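Local coordinates for PROTEIN (hypothetical protein EF0366) (Enterococcus faecalis, PDB 1VPY) that is of unknown function but belongs to the DUF72 family and folds as a TIM-type alpha/beta barrel, with zinc ions bound in the crystal, at residues L42-I54 with F71-Q84. Residues are numbered along the deposited sequence; the frame is centred on the assembly and turned at random.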
loop_
_atom_site.group_PDB
_atom_site.type_symbol
_atom_site.label_atom_id
_atom_site.label_comp_id
_atom_site.label_asym_id
_atom_site.label_seq_id
_atom_site.Cartn_x
_atom_site.Cartn_y
_atom_site.Cartn_z
ATOM N N LEU A 42 14.444 9.681 1.259
ATOM C CA LEU A 42 13.316 9.131 0.497
ATOM C C LEU A 42 12.058 10.011 0.467
ATOM O O LEU A 42 11.778 10.731 1.428
ATOM C CB LEU A 42 13.006 7.690 0.934
ATOM C CG LEU A 42 14.062 6.655 0.517
ATOM C CD1 LEU A 42 13.798 5.292 1.136
ATOM C CD2 LEU A 42 14.166 6.528 -0.999
ATOM N N PRO A 43 11.315 9.974 -0.660
ATOM C CA PRO A 43 10.102 10.775 -0.836
ATOM C C PRO A 43 8.810 10.064 -0.413
ATOM O O PRO A 43 7.730 10.652 -0.481
ATOM C CB PRO A 43 10.080 11.004 -2.342
ATOM C CG PRO A 43 10.676 9.737 -2.912
ATOM C CD PRO A 43 11.612 9.173 -1.865
ATOM N N LEU A 44 8.918 8.815 0.017
ATOM C CA LEU A 44 7.741 8.041 0.332
ATOM C C LEU A 44 8.041 7.059 1.442
ATOM O O LEU A 44 9.120 6.474 1.487
ATOM C CB LEU A 44 7.269 7.301 -0.921
ATOM C CG LEU A 44 6.017 6.426 -0.904
ATOM C CD1 LEU A 44 4.753 7.259 -0.683
ATOM C CD2 LEU A 44 5.941 5.663 -2.206
ATOM N N VAL A 45 7.087 6.901 2.349
ATOM C CA VAL A 45 7.181 5.890 3.383
ATOM C C VAL A 45 5.832 5.200 3.538
ATOM O O VAL A 45 4.790 5.804 3.303
ATOM C CB VAL A 45 7.642 6.487 4.730
ATOM C CG1 VAL A 45 6.489 7.146 5.461
ATOM C CG2 VAL A 45 8.288 5.417 5.605
ATOM N N GLU A 46 5.858 3.926 3.903
ATOM C CA GLU A 46 4.652 3.269 4.369
ATOM C C GLU A 46 4.760 3.080 5.863
ATOM O O GLU A 46 5.738 2.524 6.358
ATOM C CB GLU A 46 4.432 1.924 3.698
ATOM C CG GLU A 46 3.166 1.230 4.188
ATOM C CD GLU A 46 3.004 -0.154 3.617
ATOM O OE1 GLU A 46 3.160 -0.320 2.395
ATOM O OE2 GLU A 46 2.723 -1.084 4.390
HETATM N N MSE A 47 3.752 3.558 6.579
HETATM C CA MSE A 47 3.710 3.389 8.013
HETATM C C MSE A 47 2.617 2.413 8.384
HETATM O O MSE A 47 1.450 2.605 8.030
HETATM C CB MSE A 47 3.516 4.728 8.695
HETATM C CG MSE A 47 4.688 5.654 8.468
HETATM SE SE MSE A 47 4.607 7.229 9.598
HETATM C CE MSE A 47 4.907 6.395 11.408
ATOM N N ASP A 48 3.025 1.358 9.086
ATOM C CA ASP A 48 2.132 0.285 9.490
ATOM C C ASP A 48 1.640 0.445 10.921
ATOM O O ASP A 48 0.756 -0.272 11.362
ATOM C CB ASP A 48 2.843 -1.052 9.321
ATOM C CG ASP A 48 3.040 -1.426 7.864
ATOM O OD1 ASP A 48 2.550 -0.702 6.970
ATOM O OD2 ASP A 48 3.690 -2.456 7.608
ATOM N N THR A 49 2.217 1.413 11.625
ATOM C CA THR A 49 1.948 1.665 13.039
ATOM C C THR A 49 0.459 1.701 13.430
ATOM O O THR A 49 0.085 1.170 14.472
ATOM C CB THR A 49 2.695 2.951 13.502
ATOM O OG1 THR A 49 2.289 3.311 14.823
ATOM C CG2 THR A 49 2.415 4.102 12.566
ATOM N N ALA A 50 -0.378 2.306 12.586
ATOM C CA ALA A 50 -1.808 2.472 12.879
ATOM C C ALA A 50 -2.633 1.212 12.613
ATOM O O ALA A 50 -3.803 1.131 12.993
ATOM C CB ALA A 50 -2.382 3.663 12.118
ATOM N N TYR A 51 -2.022 0.237 11.957
ATOM C CA TYR A 51 -2.643 -1.059 11.748
ATOM C C TYR A 51 -2.859 -1.755 13.086
ATOM O O TYR A 51 -3.817 -2.518 13.250
ATOM C CB TYR A 51 -1.754 -1.913 10.839
ATOM C CG TYR A 51 -2.251 -3.313 10.556
ATOM C CD1 TYR A 51 -3.183 -3.552 9.545
ATOM C CD2 TYR A 51 -1.768 -4.402 11.282
ATOM C CE1 TYR A 51 -3.630 -4.840 9.271
ATOM C CE2 TYR A 51 -2.211 -5.691 11.020
ATOM C CZ TYR A 51 -3.138 -5.901 10.013
ATOM O OH TYR A 51 -3.575 -7.174 9.750
ATOM N N TYR A 52 -1.974 -1.481 14.044
ATOM C CA TYR A 52 -1.999 -2.173 15.338
ATOM C C TYR A 52 -2.824 -1.447 16.369
ATOM O O TYR A 52 -3.320 -2.061 17.313
ATOM C CB TYR A 52 -0.580 -2.389 15.858
ATOM C CG TYR A 52 0.217 -3.229 14.912
ATOM C CD1 TYR A 52 0.122 -4.623 14.939
ATOM C CD2 TYR A 52 1.032 -2.634 13.953
ATOM C CE1 TYR A 52 0.840 -5.401 14.049
ATOM C CE2 TYR A 52 1.754 -3.399 13.056
ATOM C CZ TYR A 52 1.655 -4.778 13.109
ATOM O OH TYR A 52 2.378 -5.525 12.216
ATOM N N GLY A 53 -2.957 -0.139 16.176
ATOM C CA GLY A 53 -3.701 0.720 17.082
ATOM C C GLY A 53 -3.737 2.120 16.512
ATOM O O GLY A 53 -2.718 2.641 16.058
ATOM N N ILE A 54 -4.922 2.721 16.530
ATOM C CA ILE A 54 -5.118 4.058 15.995
ATOM C C ILE A 54 -4.433 5.074 16.908
ATOM O O ILE A 54 -4.791 5.196 18.074
ATOM C CB ILE A 54 -6.616 4.371 15.820
ATOM C CG1 ILE A 54 -7.242 3.373 14.837
ATOM C CG2 ILE A 54 -6.812 5.809 15.350
ATOM C CD1 ILE A 54 -8.755 3.453 14.730
ATOM N N PHE A 71 6.753 15.258 0.755
ATOM C CA PHE A 71 6.969 13.875 1.117
ATOM C C PHE A 71 5.591 13.221 1.170
ATOM O O PHE A 71 4.605 13.873 1.507
ATOM C CB PHE A 71 7.635 13.845 2.495
ATOM C CG PHE A 71 7.836 12.468 3.056
ATOM C CD1 PHE A 71 9.013 11.772 2.811
ATOM C CD2 PHE A 71 6.860 11.875 3.852
ATOM C CE1 PHE A 71 9.204 10.488 3.333
ATOM C CE2 PHE A 71 7.041 10.592 4.377
ATOM C CZ PHE A 71 8.217 9.902 4.115
ATOM N N ARG A 72 5.502 11.944 0.826
ATOM C CA ARG A 72 4.205 11.275 0.866
ATOM C C ARG A 72 4.170 10.097 1.821
ATOM O O ARG A 72 5.183 9.432 2.041
ATOM C CB ARG A 72 3.742 10.865 -0.533
ATOM C CG ARG A 72 3.575 12.044 -1.496
ATOM C CD ARG A 72 2.411 12.965 -1.133
ATOM N NE ARG A 72 2.350 14.099 -2.052
ATOM C CZ ARG A 72 2.701 15.344 -1.746
ATOM N NH1 ARG A 72 3.126 15.652 -0.528
ATOM N NH2 ARG A 72 2.617 16.293 -2.662
ATOM N N PHE A 73 2.985 9.859 2.381
ATOM C CA PHE A 73 2.754 8.772 3.316
ATOM C C PHE A 73 1.764 7.798 2.724
ATOM O O PHE A 73 0.715 8.203 2.223
ATOM C CB PHE A 73 2.131 9.297 4.609
ATOM C CG PHE A 73 3.043 10.140 5.446
ATOM C CD1 PHE A 73 3.164 11.506 5.208
ATOM C CD2 PHE A 73 3.744 9.580 6.509
ATOM C CE1 PHE A 73 3.988 12.294 6.000
ATOM C CE2 PHE A 73 4.563 10.355 7.308
ATOM C CZ PHE A 73 4.691 11.717 7.051
ATOM N N VAL A 74 2.091 6.515 2.789
ATOM C CA VAL A 74 1.100 5.477 2.584
ATOM C C VAL A 74 0.740 5.003 3.980
ATOM O O VAL A 74 1.565 4.414 4.685
ATOM C CB VAL A 74 1.619 4.304 1.739
ATOM C CG1 VAL A 74 0.589 3.173 1.712
ATOM C CG2 VAL A 74 1.943 4.768 0.320
HETATM N N MSE A 75 -0.491 5.288 4.379
HETATM C CA MSE A 75 -0.948 4.983 5.708
HETATM C C MSE A 75 -1.759 3.696 5.702
HETATM O O MSE A 75 -2.829 3.636 5.110
HETATM C CB MSE A 75 -1.784 6.152 6.228
HETATM C CG MSE A 75 -2.006 6.136 7.723
HETATM SE SE MSE A 75 -0.313 6.205 8.734
HETATM C CE MSE A 75 0.604 7.766 7.756
ATOM N N LYS A 76 -1.243 2.657 6.349
ATOM C CA LYS A 76 -1.984 1.411 6.453
ATOM C C LYS A 76 -3.113 1.571 7.472
ATOM O O LYS A 76 -2.870 1.967 8.610
ATOM C CB LYS A 76 -1.056 0.262 6.833
ATOM C CG LYS A 76 -1.667 -1.112 6.587
ATOM C CD LYS A 76 -0.642 -2.220 6.703
ATOM C CE LYS A 76 -1.304 -3.549 6.385
ATOM N NZ LYS A 76 -0.497 -4.700 6.823
ATOM N N VAL A 77 -4.343 1.283 7.056
ATOM C CA VAL A 77 -5.523 1.422 7.926
ATOM C C VAL A 77 -5.544 0.422 9.089
ATOM O O VAL A 77 -4.896 -0.633 9.034
ATOM C CB VAL A 77 -6.858 1.309 7.127
ATOM C CG1 VAL A 77 -6.890 2.315 5.989
ATOM C CG2 VAL A 77 -7.065 -0.099 6.605
ATOM N N TYR A 78 -6.290 0.770 10.134
ATOM C CA TYR A 78 -6.455 -0.081 11.310
ATOM C C TYR A 78 -6.901 -1.503 10.931
ATOM O O TYR A 78 -7.783 -1.681 10.089
ATOM C CB TYR A 78 -7.443 0.567 12.299
ATOM C CG TYR A 78 -7.667 -0.223 13.575
ATOM C CD1 TYR A 78 -6.622 -0.450 14.474
ATOM C CD2 TYR A 78 -8.926 -0.746 13.884
ATOM C CE1 TYR A 78 -6.822 -1.185 15.647
ATOM C CE2 TYR A 78 -9.136 -1.477 15.050
ATOM C CZ TYR A 78 -8.081 -1.692 15.926
ATOM O OH TYR A 78 -8.281 -2.413 17.086
ATOM N N SER A 79 -6.280 -2.503 11.556
ATOM C CA SER A 79 -6.545 -3.916 11.251
ATOM C C SER A 79 -8.033 -4.267 11.186
ATOM O O SER A 79 -8.449 -5.077 10.356
ATOM C CB SER A 79 -5.811 -4.843 12.229
ATOM O OG SER A 79 -6.117 -4.532 13.578
ATOM N N GLY A 80 -8.820 -3.649 12.063
ATOM C CA GLY A 80 -10.269 -3.826 12.078
ATOM C C GLY A 80 -10.965 -3.421 10.791
ATOM O O GLY A 80 -11.979 -4.017 10.416
ATOM N N ILE A 81 -10.422 -2.411 10.112
ATOM C CA ILE A 81 -10.996 -1.902 8.864
ATOM C C ILE A 81 -10.816 -2.893 7.712
ATOM O O ILE A 81 -11.653 -2.965 6.816
ATOM C CB ILE A 81 -10.442 -0.488 8.513
ATOM C CG1 ILE A 81 -10.977 0.548 9.509
ATOM C CG2 ILE A 81 -10.819 -0.076 7.094
ATOM C CD1 ILE A 81 -10.192 1.859 9.563
ATOM N N SER A 82 -9.737 -3.669 7.747
ATOM C CA SER A 82 -9.494 -4.676 6.714
ATOM C C SER A 82 -9.842 -6.095 7.181
ATOM O O SER A 82 -9.240 -7.078 6.735
ATOM C CB SER A 82 -8.052 -4.596 6.215
ATOM O OG SER A 82 -7.153 -4.567 7.301
ATOM N N CYS A 83 -10.824 -6.180 8.078
ATOM C CA CYS A 83 -11.376 -7.450 8.557
ATOM C C CYS A 83 -10.369 -8.364 9.272
ATOM O O CYS A 83 -10.472 -9.591 9.201
ATOM C CB CYS A 83 -12.084 -8.197 7.414
ATOM S SG CYS A 83 -13.696 -7.511 6.966
ATOM N N GLN A 84 -9.410 -7.765 9.969
ATOM C CA GLN A 84 -8.368 -8.531 10.653
ATOM C C GLN A 84 -8.321 -8.260 12.151
ATOM O O GLN A 84 -8.091 -9.175 12.948
ATOM C CB GLN A 84 -7.004 -8.253 10.030
ATOM C CG GLN A 84 -6.801 -8.940 8.702
ATOM C CD GLN A 84 -5.837 -8.199 7.792
ATOM O OE1 GLN A 84 -6.024 -7.016 7.491
ATOM N NE2 GLN A 84 -4.807 -8.900 7.330
HETATM O O HOH W 1 -0.658 3.068 9.701
#
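The ring of Y51 fills a slot built by S79 and K76. S79 CB lies over one face, 3.7 Å from the centroid of the Y51 ring and 14° off its normal, a CH-pi contact; over the opposite face K76 NZ makes a cation-pi contact at 4.1 Å from the same Y51 centroid. The lysine gets there because its chain is extended throughout (chi1 -164°), running beside the tyrosine in the same direction, and its ammonium also bonds to Q120. One backbone bond holds the S79 side in place: S79 N donates to Y51 O at 3.0 Å. Next to it, the I54 side chain crosses that of Y78 at about a right angle, CG1 resting on Y78 CB and CG.

Upstream, strands 44-47 and 72-76 run parallel, their axes 4.8 Å apart and turned by 17°, joined by a ladder of five N-H...O bonds from R72 N to P43 O through K76 N to M47 O. Side chains alternate between the faces. On one, L44 CD1 fits between R72 CB and V74 CG2, while E46 sends its carboxylate to R204 in a salt bridge. On the other, V45 wedges CB and CG1 against F71 CZ, both at 3.5 Å, and the selenium of M47 meets the F73 ring at its edge, 3.9 Å from CE2, as a Met-aromatic contact. Where the strands end, a water bridges M47 O, A50 N and K76 O. Parallel neighbours linked through the intervening helix 57-65 form a beta-alpha-beta unit, here the second and third strands of the eight-stranded TIM barrel.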